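PDB 3ANP: transcriptional repressor, TetR family from Thermus thermophilus, which represses transcription, controlling fatty acid degradation, probably through a helix-turn-helix DNA-binding motif, and binds lauroyl-CoA within its helical ligand-binding domain. Local coordinates for residues Leu126-Leu131 with Thr157-Tyr162; Glu134-Leu139 with Gly143-Asp148; Phe163-Arg168 with Ala179-Lys184. One frame throughout, in Å; residues are numbered along the deposited sequence.

How the interactions relate
All three contacts lie in the helical C-terminal region of the repressor. Interaction 2 is nested within the loop that interaction 1 closes, and interaction 3 follows. Interactions 1 and 3 share helix 151-172, with centres about 12 Å apart; they meet directly where Tyr-162 CD1 lies 3.6 Å from Leu-182 CD1, and both line the acyl-CoA, interaction 1 beside the fatty chain and interaction 3 through Phe-163 near the thioester. Interaction 2 shares helix 128-142 with interaction 1, but its centre is about 16 Å from that of interaction 1 and about 23 Å from that of interaction 3, with the side chain of Leu-136 about 14 Å from the bound acyl-CoA. Each also touches the second subunit.

Interaction 1 (Leu126-Leu131 with Thr157-Tyr162); sequences LPLGDL and TLADLY. With DCC (dodecyl-coa), chain E.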
loop_
_atom_site.group_PDB
_atom_site.type_symbol
_atom_site.label_atom_id
_atom_site.label_comp_id
_atom_site.label_asym_id
_atom_site.label_seq_id
_atom_site.Cartn_x
_atom_site.Cartn_y
_atom_site.Cartn_z
ATOM N N LEU A 126 0.461 1.687 -14.851
ATOM C CA LEU A 126 1.285 2.531 -13.983
ATOM C C LEU A 126 2.495 1.772 -13.411
ATOM O O LEU A 126 2.691 1.729 -12.190
ATOM C CB LEU A 126 0.414 3.041 -12.823
ATOM C CG LEU A 126 -0.940 3.681 -13.182
ATOM C CD1 LEU A 126 -1.852 3.779 -11.946
ATOM C CD2 LEU A 126 -0.674 5.085 -13.764
ATOM N N PRO A 127 3.339 1.204 -14.284
ATOM C CA PRO A 127 4.514 0.438 -13.848
ATOM C C PRO A 127 5.684 1.243 -13.267
ATOM O O PRO A 127 6.783 1.263 -13.819
ATOM C CB PRO A 127 4.899 -0.316 -15.114
ATOM C CG PRO A 127 4.637 0.730 -16.171
ATOM C CD PRO A 127 3.270 1.257 -15.756
ATOM N N LEU A 128 5.450 1.877 -12.130
ATOM C CA LEU A 128 6.494 2.657 -11.467
ATOM C C LEU A 128 7.606 1.739 -10.950
ATOM O O LEU A 128 8.788 2.100 -10.971
ATOM C CB LEU A 128 5.889 3.437 -10.298
ATOM C CG LEU A 128 6.857 4.233 -9.412
ATOM C CD1 LEU A 128 7.659 5.226 -10.281
ATOM C CD2 LEU A 128 6.050 4.952 -8.317
ATOM N N GLY A 129 7.227 0.552 -10.482
ATOM C CA GLY A 129 8.217 -0.392 -9.982
ATOM C C GLY A 129 9.341 -0.650 -10.974
ATOM O O GLY A 129 10.526 -0.660 -10.609
ATOM N N ASP A 130 8.971 -0.862 -12.235
ATOM C CA ASP A 130 9.949 -1.119 -13.282
ATOM C C ASP A 130 10.822 0.104 -13.586
ATOM O O ASP A 130 12.006 -0.044 -13.898
ATOM C CB ASP A 130 9.256 -1.624 -14.557
ATOM C CG ASP A 130 8.644 -3.011 -14.385
ATOM O OD1 ASP A 130 9.074 -3.767 -13.485
ATOM O OD2 ASP A 130 7.730 -3.353 -15.160
ATOM N N LEU A 131 10.258 1.311 -13.503
ATOM C CA LEU A 131 11.069 2.516 -13.721
ATOM C C LEU A 131 12.129 2.600 -12.594
ATOM O O LEU A 131 13.311 2.906 -12.826
ATOM C CB LEU A 131 10.175 3.774 -13.706
ATOM C CG LEU A 131 10.921 5.125 -13.769
ATOM C CD1 LEU A 131 11.914 5.110 -14.924
ATOM C CD2 LEU A 131 9.926 6.284 -13.945
ATOM N N THR A 157 8.654 -3.093 -4.608
ATOM C CA THR A 157 8.484 -2.777 -3.199
ATOM C C THR A 157 8.515 -1.277 -2.931
ATOM O O THR A 157 7.674 -0.749 -2.187
ATOM C CB THR A 157 9.580 -3.479 -2.339
ATOM O OG1 THR A 157 9.429 -4.903 -2.441
ATOM C CG2 THR A 157 9.460 -3.068 -0.876
ATOM N N LEU A 158 9.473 -0.583 -3.529
ATOM C CA LEU A 158 9.566 0.843 -3.309
ATOM C C LEU A 158 8.361 1.539 -3.927
ATOM O O LEU A 158 7.815 2.471 -3.331
ATOM C CB LEU A 158 10.874 1.399 -3.870
ATOM C CG LEU A 158 11.188 2.834 -3.427
ATOM C CD1 LEU A 158 11.057 2.951 -1.904
ATOM C CD2 LEU A 158 12.593 3.210 -3.885
ATOM N N ALA A 159 7.923 1.084 -5.099
ATOM C CA ALA A 159 6.737 1.684 -5.727
ATOM C C ALA A 159 5.483 1.418 -4.892
ATOM O O ALA A 159 4.583 2.255 -4.822
ATOM C CB ALA A 159 6.543 1.139 -7.143
ATOM N N ASP A 160 5.408 0.255 -4.250
ATOM C CA ASP A 160 4.236 -0.052 -3.425
ATOM C C ASP A 160 4.168 0.928 -2.251
ATOM O O ASP A 160 3.082 1.384 -1.869
ATOM C CB ASP A 160 4.294 -1.492 -2.890
ATOM C CG ASP A 160 3.946 -2.531 -3.952
ATOM O OD1 ASP A 160 3.178 -2.221 -4.891
ATOM O OD2 ASP A 160 4.425 -3.669 -3.832
ATOM N N LEU A 161 5.327 1.236 -1.675
ATOM C CA LEU A 161 5.400 2.182 -0.559
ATOM C C LEU A 161 4.981 3.569 -1.016
ATOM O O LEU A 161 4.288 4.266 -0.283
ATOM C CB LEU A 161 6.816 2.278 0.016
ATOM C CG LEU A 161 7.203 1.214 1.038
ATOM C CD1 LEU A 161 8.565 1.559 1.627
ATOM C CD2 LEU A 161 6.160 1.169 2.140
ATOM N N TYR A 162 5.429 3.978 -2.205
ATOM C CA TYR A 162 5.041 5.294 -2.731
ATOM C C TYR A 162 3.516 5.318 -2.815
ATOM O O TYR A 162 2.860 6.283 -2.397
ATOM C CB TYR A 162 5.602 5.540 -4.154
ATOM C CG TYR A 162 4.759 6.559 -4.913
ATOM C CD1 TYR A 162 4.781 7.916 -4.567
ATOM C CD2 TYR A 162 3.851 6.148 -5.888
ATOM C CE1 TYR A 162 3.900 8.837 -5.177
ATOM C CE2 TYR A 162 2.971 7.057 -6.499
ATOM C CZ TYR A 162 2.998 8.395 -6.136
ATOM O OH TYR A 162 2.093 9.271 -6.704
HETATM C C2 DCC E . 5.490 -15.368 -17.026
HETATM C C4 DCC E . 6.733 -14.149 -15.506
HETATM C C5 DCC E . 7.058 -13.241 -16.503
HETATM C C6 DCC E . 6.556 -13.454 -17.782
HETATM C C8 DCC E . 7.988 -12.612 -14.671
HETATM C C10 DCC E . 2.270 7.288 -10.970
HETATM C C11 DCC E . 1.451 8.529 -11.328
HETATM C C12 DCC E . 2.301 9.547 -12.091
HETATM N N9 DCC E . 7.324 -13.730 -14.390
HETATM N N7 DCC E . 7.832 -12.308 -15.958
HETATM N N3 DCC E . 5.951 -15.197 -15.800
HETATM N N1 DCC E . 5.779 -14.524 -18.002
HETATM N N6 DCC E . 6.841 -12.609 -18.768
HETATM C "C1'" DCC E . 7.265 -14.398 -13.070
HETATM C "C2'" DCC E . 7.639 -13.438 -11.944
HETATM O "O2'" DCC E . 9.053 -13.220 -11.946
HETATM C "C3'" DCC E . 7.264 -14.341 -10.770
HETATM O "O3'" DCC E . 8.291 -15.311 -10.549
HETATM C "C4'" DCC E . 6.001 -15.037 -11.285
HETATM O "O4'" DCC E . 5.922 -14.734 -12.690
HETATM C "C5'" DCC E . 4.792 -14.463 -10.544
HETATM O "O5'" DCC E . 4.751 -13.041 -10.685
HETATM P P1 DCC E . 3.863 -12.144 -9.686
HETATM O O11 DCC E . 4.071 -12.590 -8.291
HETATM O O12 DCC E . 4.099 -10.721 -10.018
HETATM O O6 DCC E . 2.350 -12.518 -10.090
HETATM P P2 DCC E . 1.580 -11.737 -11.268
HETATM O O21 DCC E . 0.674 -12.844 -11.654
HETATM O O22 DCC E . 2.769 -11.298 -12.031
HETATM O O7 DCC E . 0.901 -10.684 -10.256
HETATM C CPA DCC E . 1.497 -9.416 -9.972
HETATM C CPB DCC E . 0.442 -8.312 -10.087
HETATM C CP8 DCC E . -0.830 -8.751 -9.356
HETATM C CP7 DCC E . 0.136 -8.053 -11.564
HETATM C CP9 DCC E . 0.983 -7.030 -9.449
HETATM O OP3 DCC E . -0.581 -8.886 -7.954
HETATM C CP6 DCC E . -1.952 -7.736 -9.592
HETATM O OP2 DCC E . -2.668 -7.816 -10.588
HETATM N NP2 DCC E . -2.074 -6.788 -8.666
HETATM C CP5 DCC E . -3.109 -5.747 -8.761
HETATM C CP4 DCC E . -2.634 -4.474 -8.056
HETATM C CP3 DCC E . -2.364 -4.736 -6.573
HETATM O OP1 DCC E . -1.663 -5.682 -6.218
HETATM N NP1 DCC E . -2.926 -3.873 -5.729
HETATM C CP2 DCC E . -2.762 -4.005 -4.273
HETATM C CP1 DCC E . -1.341 -3.601 -3.867
HETATM S S DCC E . -1.017 -1.810 -4.057
HETATM P P3 DCC E . 8.718 -15.667 -9.038
HETATM O O31 DCC E . 9.943 -14.951 -8.616
HETATM O O32 DCC E . 7.450 -15.311 -8.111
HETATM O O33 DCC E . 8.888 -17.267 -9.001
HETATM C CA1 DCC E . -0.311 -1.716 -5.657
HETATM C CA2 DCC E . 0.451 -0.451 -6.057
HETATM O OA1 DCC E . -0.432 -2.650 -6.450
HETATM C CA3 DCC E . 1.338 -0.708 -7.276
HETATM C CA4 DCC E . 2.182 0.516 -7.644
HETATM C CA5 DCC E . 1.326 1.726 -8.024
HETATM C CA6 DCC E . 2.213 2.833 -8.601
HETATM C CA7 DCC E . 1.377 4.023 -9.075
HETATM C CA8 DCC E . 2.255 5.067 -9.769
HETATM C CA9 DCC E . 1.426 6.288 -10.176
#
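Leu-128 and Gly-129, in the first turn of helix 128-142, pack on Ala-159 and Tyr-162 of helix 151-172, a buried helix-helix contact of the all-helical TetR-type ligand-binding domain. The packing across it is apolar. The backbones come closest where Gly-129 lacks a side chain: the CB of Ala-159 lies 3.5 Å from Gly-129 N, and the CA atoms of the pair are only 5.0 Å apart. Leu-128 turns its CG anti to the backbone N (chi1 175°), which sets CG 3.8 Å from Ala-159 CB and carries CD2 on to the ring of Tyr-162, 3.5 Å from the ring's CD2. These two side chains cross at about a right angle, and the methyl meets the ring obliquely.

The polar bonds lie outside the apolar patch. An inverse gamma turn centred on Pro-127 starts the helix, with Leu-128 N bonded to Leu-126 O at 2.8 Å, while Tyr-162 OH is hydrogen-bonded to Thr-97. Asp-160 forms a salt bridge with Arg-168 of the second subunit.

The third kind of contact is with the bound acyl-CoA, whose fatty chain runs past both segments. Asp-160 OD1 comes within 3.4 Å of ligand CA3, near the thioester end. Farther along the chain, ligand CA8 is approached by both segments, by Leu-128 CB at 4.0 Å and by Tyr-162 CE2 at 3.9 Å.

Interaction 2 (Glu134-Leu139 with Gly143-Asp148); sequences EILKPL and GVLRQD
Leu-145 folds back against Leu-139 and Leu-136, closing the loop that leaves helix 128-142 onto the helix it has just left. Its CB sits 4.1 Å from Leu-139 CB and also rests near the Leu-139 carbonyl group. From there CG stands anti to the backbone N (chi1 -156°), which sends the branch back along the helix. The tip CD2 of Leu-145 ends 3.7 Å from Leu-136 CB and equally near Leu-136 O, so one leucine spans nearly a full turn.

The reversal that makes this possible is a Schellman motif. Gly-143 takes a positive phi of 85°, and Val-144 N returns a hydrogen bond of 3.2 Å to Leu-139 O, with an N-H...O angle of 150°. The hydrophobic contact that goes with this motif is present too: Val-144 CG2 lies 3.8 Å from Leu-139 CD2.

Beyond the turn, Arg-146 grips Asp-148 side-on. Arg-146 NE reaches Asp-148 OD1 and Arg-146 NH2 reaches Asp-148 OD2, each at 2.7 Å and each on a syn lone pair, with the carboxylate at the guanidinium edge. The same arginine also forms a salt bridge with Glu-191 of the second subunit.

Among the neighbouring helices, Leu-136 and Leu-145 pack together on Leu-151 of helix 151-172 and on Met-193 of the second subunit, while Leu-139 leans on Pro-82 at the start of helix 82-99.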
loop_
_atom_site.group_PDB
_atom_site.type_symbol
_atom_site.label_atom_id
_atom_site.label_comp_id
_atom_site.label_asym_id
_atom_site.label_seq_id
_atom_site.Cartn_x
_atom_site.Cartn_y
_atom_site.Cartn_z
ATOM N N GLU A 134 15.063 0.441 -13.154
ATOM C CA GLU A 134 16.050 0.940 -14.116
ATOM C C GLU A 134 17.106 1.790 -13.404
ATOM O O GLU A 134 18.262 1.822 -13.811
ATOM C CB GLU A 134 15.387 1.792 -15.215
ATOM C CG GLU A 134 14.587 1.013 -16.272
ATOM C CD GLU A 134 13.937 1.934 -17.306
ATOM O OE1 GLU A 134 14.542 2.969 -17.660
ATOM O OE2 GLU A 134 12.825 1.620 -17.775
ATOM N N ILE A 135 16.711 2.491 -12.347
ATOM C CA ILE A 135 17.666 3.318 -11.617
ATOM C C ILE A 135 18.558 2.429 -10.741
ATOM O O ILE A 135 19.748 2.699 -10.563
ATOM C CB ILE A 135 16.933 4.363 -10.749
ATOM C CG1 ILE A 135 16.106 5.293 -11.655
ATOM C CG2 ILE A 135 17.935 5.169 -9.946
ATOM C CD1 ILE A 135 15.156 6.202 -10.922
ATOM N N LEU A 136 17.987 1.361 -10.202
ATOM C CA LEU A 136 18.755 0.444 -9.358
ATOM C C LEU A 136 19.794 -0.330 -10.161
ATOM O O LEU A 136 20.856 -0.673 -9.637
ATOM C CB LEU A 136 17.823 -0.561 -8.664
ATOM C CG LEU A 136 16.716 0.019 -7.788
ATOM C CD1 LEU A 136 15.839 -1.114 -7.263
ATOM C CD2 LEU A 136 17.333 0.821 -6.658
ATOM N N LYS A 137 19.496 -0.596 -11.432
ATOM C CA LYS A 137 20.400 -1.362 -12.293
ATOM C C LYS A 137 21.878 -0.934 -12.229
ATOM O O LYS A 137 22.761 -1.762 -11.971
ATOM C CB LYS A 137 19.901 -1.318 -13.746
ATOM C CG LYS A 137 20.718 -2.149 -14.725
ATOM C CD LYS A 137 19.940 -2.314 -16.037
ATOM C CE LYS A 137 20.655 -3.224 -17.024
ATOM N NZ LYS A 137 21.918 -2.622 -17.543
ATOM N N PRO A 138 22.167 0.351 -12.485
ATOM C CA PRO A 138 23.541 0.862 -12.446
ATOM C C PRO A 138 24.178 0.613 -11.072
ATOM O O PRO A 138 25.392 0.401 -10.971
ATOM C CB PRO A 138 23.368 2.355 -12.718
ATOM C CG PRO A 138 22.102 2.436 -13.464
ATOM C CD PRO A 138 21.219 1.431 -12.795
ATOM N N LEU A 139 23.364 0.661 -10.016
ATOM C CA LEU A 139 23.880 0.410 -8.675
ATOM C C LEU A 139 24.299 -1.052 -8.554
ATOM O O LEU A 139 25.333 -1.360 -7.949
ATOM C CB LEU A 139 22.833 0.758 -7.608
ATOM C CG LEU A 139 22.508 2.252 -7.424
ATOM C CD1 LEU A 139 21.362 2.400 -6.437
ATOM C CD2 LEU A 139 23.733 3.020 -6.927
ATOM N N GLY A 143 28.169 -2.749 -7.990
ATOM C CA GLY A 143 28.515 -3.630 -6.883
ATOM C C GLY A 143 28.058 -3.183 -5.502
ATOM O O GLY A 143 28.454 -3.781 -4.500
ATOM N N VAL A 144 27.232 -2.141 -5.433
ATOM C CA VAL A 144 26.759 -1.650 -4.145
ATOM C C VAL A 144 25.316 -2.042 -3.817
ATOM O O VAL A 144 24.811 -1.694 -2.749
ATOM C CB VAL A 144 26.911 -0.108 -4.034
ATOM C CG1 VAL A 144 28.376 0.273 -4.207
ATOM C CG2 VAL A 144 26.058 0.598 -5.091
ATOM N N LEU A 145 24.669 -2.786 -4.715
ATOM C CA LEU A 145 23.287 -3.210 -4.484
ATOM C C LEU A 145 23.245 -4.715 -4.261
ATOM O O LEU A 145 23.922 -5.463 -4.963
ATOM C CB LEU A 145 22.395 -2.851 -5.685
ATOM C CG LEU A 145 20.904 -2.700 -5.351
ATOM C CD1 LEU A 145 20.712 -1.405 -4.566
ATOM C CD2 LEU A 145 20.048 -2.680 -6.638
ATOM N N ARG A 146 22.446 -5.171 -3.301
ATOM C CA ARG A 146 22.361 -6.614 -3.042
ATOM C C ARG A 146 21.820 -7.345 -4.275
ATOM O O ARG A 146 21.085 -6.768 -5.080
ATOM C CB ARG A 146 21.462 -6.891 -1.836
ATOM C CG ARG A 146 20.002 -6.495 -2.038
ATOM C CD ARG A 146 19.293 -6.495 -0.702
ATOM N NE ARG A 146 19.426 -7.772 -0.022
ATOM C CZ ARG A 146 19.294 -7.928 1.287
ATOM N NH1 ARG A 146 19.023 -6.877 2.053
ATOM N NH2 ARG A 146 19.447 -9.130 1.834
ATOM N N GLN A 147 22.183 -8.619 -4.418
ATOM C CA GLN A 147 21.753 -9.400 -5.564
ATOM C C GLN A 147 20.940 -10.625 -5.222
ATOM O O GLN A 147 20.707 -11.471 -6.077
ATOM C CB GLN A 147 22.961 -9.814 -6.400
ATOM C CG GLN A 147 23.725 -8.638 -6.944
ATOM C CD GLN A 147 24.834 -9.054 -7.875
ATOM O OE1 GLN A 147 24.586 -9.597 -8.956
ATOM N NE2 GLN A 147 26.069 -8.808 -7.463
ATOM N N ASP A 148 20.510 -10.728 -3.973
ATOM C CA ASP A 148 19.697 -11.868 -3.566
ATOM C C ASP A 148 18.212 -11.643 -3.847
ATOM O O ASP A 148 17.388 -12.509 -3.552
ATOM C CB ASP A 148 19.930 -12.206 -2.084
ATOM C CG ASP A 148 19.805 -10.995 -1.167
ATOM O OD1 ASP A 148 19.658 -9.860 -1.666
ATOM O OD2 ASP A 148 19.865 -11.184 0.065
#

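Interaction 3 (Phe163-Arg168 with Ala179-Lys184); sequences FLSALR and AEELEK. With DCC (dodecyl-coa), chain E.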
loop_
_atom_site.group_PDB
_atom_site.type_symbol
_atom_site.label_atom_id
_atom_site.label_comp_id
_atom_site.label_asym_id
_atom_site.label_seq_id
_atom_site.Cartn_x
_atom_site.Cartn_y
_atom_site.Cartn_z
ATOM N N PHE A 163 2.957 4.246 -3.371
ATOM C CA PHE A 163 1.509 4.143 -3.518
ATOM C C PHE A 163 0.742 4.307 -2.207
ATOM O O PHE A 163 -0.174 5.129 -2.126
ATOM C CB PHE A 163 1.127 2.802 -4.158
ATOM C CG PHE A 163 -0.348 2.517 -4.109
ATOM C CD1 PHE A 163 -1.232 3.167 -4.958
ATOM C CD2 PHE A 163 -0.860 1.641 -3.165
ATOM C CE1 PHE A 163 -2.611 2.946 -4.854
ATOM C CE2 PHE A 163 -2.228 1.423 -3.063
ATOM C CZ PHE A 163 -3.097 2.076 -3.904
ATOM N N LEU A 164 1.097 3.533 -1.181
ATOM C CA LEU A 164 0.373 3.621 0.087
ATOM C C LEU A 164 0.563 4.986 0.741
ATOM O O LEU A 164 -0.388 5.544 1.297
ATOM C CB LEU A 164 0.810 2.522 1.054
ATOM C CG LEU A 164 -0.019 2.373 2.343
ATOM C CD1 LEU A 164 -1.488 2.081 2.018
ATOM C CD2 LEU A 164 0.558 1.227 3.161
ATOM N N SER A 165 1.777 5.529 0.678
ATOM C CA SER A 165 2.025 6.852 1.266
ATOM C C SER A 165 1.231 7.952 0.561
ATOM O O SER A 165 0.662 8.834 1.210
ATOM C CB SER A 165 3.518 7.203 1.212
ATOM O OG SER A 165 4.271 6.413 2.122
ATOM N N ALA A 166 1.209 7.902 -0.768
ATOM C CA ALA A 166 0.516 8.904 -1.574
ATOM C C ALA A 166 -0.993 8.832 -1.387
ATOM O O ALA A 166 -1.679 9.855 -1.277
ATOM C CB ALA A 166 0.870 8.717 -3.052
ATOM N N LEU A 167 -1.507 7.611 -1.346
ATOM C CA LEU A 167 -2.930 7.394 -1.157
ATOM C C LEU A 167 -3.381 7.897 0.216
ATOM O O LEU A 167 -4.373 8.613 0.323
ATOM C CB LEU A 167 -3.254 5.901 -1.308
ATOM C CG LEU A 167 -4.680 5.462 -0.967
ATOM C CD1 LEU A 167 -5.674 6.404 -1.617
ATOM C CD2 LEU A 167 -4.891 4.020 -1.455
ATOM N N ARG A 168 -2.653 7.528 1.267
ATOM C CA ARG A 168 -3.027 7.961 2.603
ATOM C C ARG A 168 -2.862 9.467 2.748
ATOM O O ARG A 168 -3.666 10.128 3.404
ATOM C CB ARG A 168 -2.212 7.213 3.655
ATOM C CG ARG A 168 -2.628 5.732 3.727
ATOM C CD ARG A 168 -1.650 4.873 4.508
ATOM N NE ARG A 168 -1.723 5.104 5.946
ATOM C CZ ARG A 168 -1.004 4.434 6.844
ATOM N NH1 ARG A 168 -0.156 3.487 6.450
ATOM N NH2 ARG A 168 -1.134 4.713 8.139
ATOM N N ALA A 179 6.627 15.034 0.387
ATOM C CA ALA A 179 8.010 14.895 -0.065
ATOM C C ALA A 179 8.866 14.250 1.045
ATOM O O ALA A 179 9.689 13.364 0.781
ATOM C CB ALA A 179 8.580 16.268 -0.442
ATOM N N GLU A 180 8.670 14.710 2.277
ATOM C CA GLU A 180 9.403 14.189 3.437
ATOM C C GLU A 180 9.080 12.706 3.659
ATOM O O GLU A 180 9.954 11.900 3.997
ATOM C CB GLU A 180 9.027 14.997 4.688
ATOM C CG GLU A 180 9.826 14.679 5.960
ATOM C CD GLU A 180 9.376 13.405 6.664
ATOM O OE1 GLU A 180 8.150 13.110 6.680
ATOM O OE2 GLU A 180 10.251 12.709 7.223
ATOM N N GLU A 181 7.811 12.362 3.478
ATOM C CA GLU A 181 7.355 10.990 3.645
ATOM C C GLU A 181 7.977 10.062 2.594
ATOM O O GLU A 181 8.417 8.962 2.916
ATOM C CB GLU A 181 5.821 10.957 3.562
ATOM C CG GLU A 181 5.186 9.580 3.391
ATOM C CD GLU A 181 5.263 8.714 4.640
ATOM O OE1 GLU A 181 5.456 9.254 5.754
ATOM O OE2 GLU A 181 5.105 7.487 4.505
ATOM N N LEU A 182 8.029 10.501 1.341
ATOM C CA LEU A 182 8.610 9.658 0.304
ATOM C C LEU A 182 10.112 9.512 0.500
ATOM O O LEU A 182 10.678 8.453 0.233
ATOM C CB LEU A 182 8.287 10.212 -1.101
ATOM C CG LEU A 182 6.784 10.171 -1.450
ATOM C CD1 LEU A 182 6.611 10.576 -2.905
ATOM C CD2 LEU A 182 6.198 8.754 -1.211
ATOM N N GLU A 183 10.756 10.573 0.980
ATOM C CA GLU A 183 12.195 10.535 1.229
ATOM C C GLU A 183 12.462 9.507 2.339
ATOM O O GLU A 183 13.477 8.810 2.320
ATOM C CB GLU A 183 12.683 11.927 1.662
ATOM C CG GLU A 183 14.119 11.991 2.190
ATOM C CD GLU A 183 15.182 11.790 1.118
ATOM O OE1 GLU A 183 14.893 12.007 -0.083
ATOM O OE2 GLU A 183 16.324 11.435 1.484
ATOM N N LYS A 184 11.550 9.429 3.308
ATOM C CA LYS A 184 11.669 8.463 4.406
ATOM C C LYS A 184 11.584 7.039 3.847
ATOM O O LYS A 184 12.374 6.173 4.229
ATOM C CB LYS A 184 10.548 8.676 5.453
ATOM C CG LYS A 184 10.467 7.588 6.558
ATOM C CD LYS A 184 9.496 6.430 6.223
ATOM C CE LYS A 184 8.047 6.936 6.159
ATOM N NZ LYS A 184 7.044 5.896 5.783
HETATM C C2 DCC E . 5.490 -15.368 -17.026
HETATM C C4 DCC E . 6.733 -14.149 -15.506
HETATM C C5 DCC E . 7.058 -13.241 -16.503
HETATM C C6 DCC E . 6.556 -13.454 -17.782
HETATM C C8 DCC E . 7.988 -12.612 -14.671
HETATM C C10 DCC E . 2.270 7.288 -10.970
HETATM C C11 DCC E . 1.451 8.529 -11.328
HETATM C C12 DCC E . 2.301 9.547 -12.091
HETATM N N9 DCC E . 7.324 -13.730 -14.390
HETATM N N7 DCC E . 7.832 -12.308 -15.958
HETATM N N3 DCC E . 5.951 -15.197 -15.800
HETATM N N1 DCC E . 5.779 -14.524 -18.002
HETATM N N6 DCC E . 6.841 -12.609 -18.768
HETATM C "C1'" DCC E . 7.265 -14.398 -13.070
HETATM C "C2'" DCC E . 7.639 -13.438 -11.944
HETATM O "O2'" DCC E . 9.053 -13.220 -11.946
HETATM C "C3'" DCC E . 7.264 -14.341 -10.770
HETATM O "O3'" DCC E . 8.291 -15.311 -10.549
HETATM C "C4'" DCC E . 6.001 -15.037 -11.285
HETATM O "O4'" DCC E . 5.922 -14.734 -12.690
HETATM C "C5'" DCC E . 4.792 -14.463 -10.544
HETATM O "O5'" DCC E . 4.751 -13.041 -10.685
HETATM P P1 DCC E . 3.863 -12.144 -9.686
HETATM O O11 DCC E . 4.071 -12.590 -8.291
HETATM O O12 DCC E . 4.099 -10.721 -10.018
HETATM O O6 DCC E . 2.350 -12.518 -10.090
HETATM P P2 DCC E . 1.580 -11.737 -11.268
HETATM O O21 DCC E . 0.674 -12.844 -11.654
HETATM O O22 DCC E . 2.769 -11.298 -12.031
HETATM O O7 DCC E . 0.901 -10.684 -10.256
HETATM C CPA DCC E . 1.497 -9.416 -9.972
HETATM C CPB DCC E . 0.442 -8.312 -10.087
HETATM C CP8 DCC E . -0.830 -8.751 -9.356
HETATM C CP7 DCC E . 0.136 -8.053 -11.564
HETATM C CP9 DCC E . 0.983 -7.030 -9.449
HETATM O OP3 DCC E . -0.581 -8.886 -7.954
HETATM C CP6 DCC E . -1.952 -7.736 -9.592
HETATM O OP2 DCC E . -2.668 -7.816 -10.588
HETATM N NP2 DCC E . -2.074 -6.788 -8.666
HETATM C CP5 DCC E . -3.109 -5.747 -8.761
HETATM C CP4 DCC E . -2.634 -4.474 -8.056
HETATM C CP3 DCC E . -2.364 -4.736 -6.573
HETATM O OP1 DCC E . -1.663 -5.682 -6.218
HETATM N NP1 DCC E . -2.926 -3.873 -5.729
HETATM C CP2 DCC E . -2.762 -4.005 -4.273
HETATM C CP1 DCC E . -1.341 -3.601 -3.867
HETATM S S DCC E . -1.017 -1.810 -4.057
HETATM P P3 DCC E . 8.718 -15.667 -9.038
HETATM O O31 DCC E . 9.943 -14.951 -8.616
HETATM O O32 DCC E . 7.450 -15.311 -8.111
HETATM O O33 DCC E . 8.888 -17.267 -9.001
HETATM C CA1 DCC E . -0.311 -1.716 -5.657
HETATM C CA2 DCC E . 0.451 -0.451 -6.057
HETATM O OA1 DCC E . -0.432 -2.650 -6.450
HETATM C CA3 DCC E . 1.338 -0.708 -7.276
HETATM C CA4 DCC E . 2.182 0.516 -7.644
HETATM C CA5 DCC E . 1.326 1.726 -8.024
HETATM C CA6 DCC E . 2.213 2.833 -8.601
HETATM C CA7 DCC E . 1.377 4.023 -9.075
HETATM C CA8 DCC E . 2.255 5.067 -9.769
HETATM C CA9 DCC E . 1.426 6.288 -10.176
#
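Ser-165 of helix 151-172 and Glu-181 of helix 178-191 meet through a short hydrogen bond, joining the last two helices of the chain. In TetR-family repressors this pair commonly builds the dimer interface as a four-helix bundle, consistent with the many partners the two segments find in the second subunit.

The whole contact is small, burying 126 Å² over both sides, and its tight part is centred on one oxygen. Ser-165 OG donates to Glu-181 OE2 at 2.7 Å, on the anti lone pair, and Lys-184 NZ approaches the same Glu-181 OE2 at 2.8 Å from above the carboxylate plane, 44° out of it. With CG opposite the backbone N (chi1 166°), Glu-181 CG lies 3.6 Å from Ser-165 CB, and the bend at chi2 (72°) turns the carboxylate toward the serine hydroxyl, which also bonds Asn-185. On the buried flank Leu-182 CD2 touches Ser-165 CB at 3.9 Å, and Leu-182 continues onto Phe-90 and Ala-94 of helix 82-99.

Side chains alone bridge the backbones, whose nearest CA atoms, of Ser-165 and Glu-181, are 7.2 Å apart. The looser side lies at Arg-168, whose NH1 is 6.9 Å from Glu-181 OE2. Arg-168 instead pairs with Asp-160 of the second subunit, and Glu-181 uses OE1 for Arg-153 of that subunit. Replacing Glu-181 with an alanine would probably leave Lys-184 without its salt-bridge mate and Ser-165 without its acceptor across the contact, and cost Arg-153 of the second subunit a charged partner.

On the flank of helix 151-172 that faces the ligand, Phe-163 lines the pocket. Ligand CA2 lies over one face of its ring, and Phe-163 CD2 stands 3.6 Å from the ligand's thioester sulfur S.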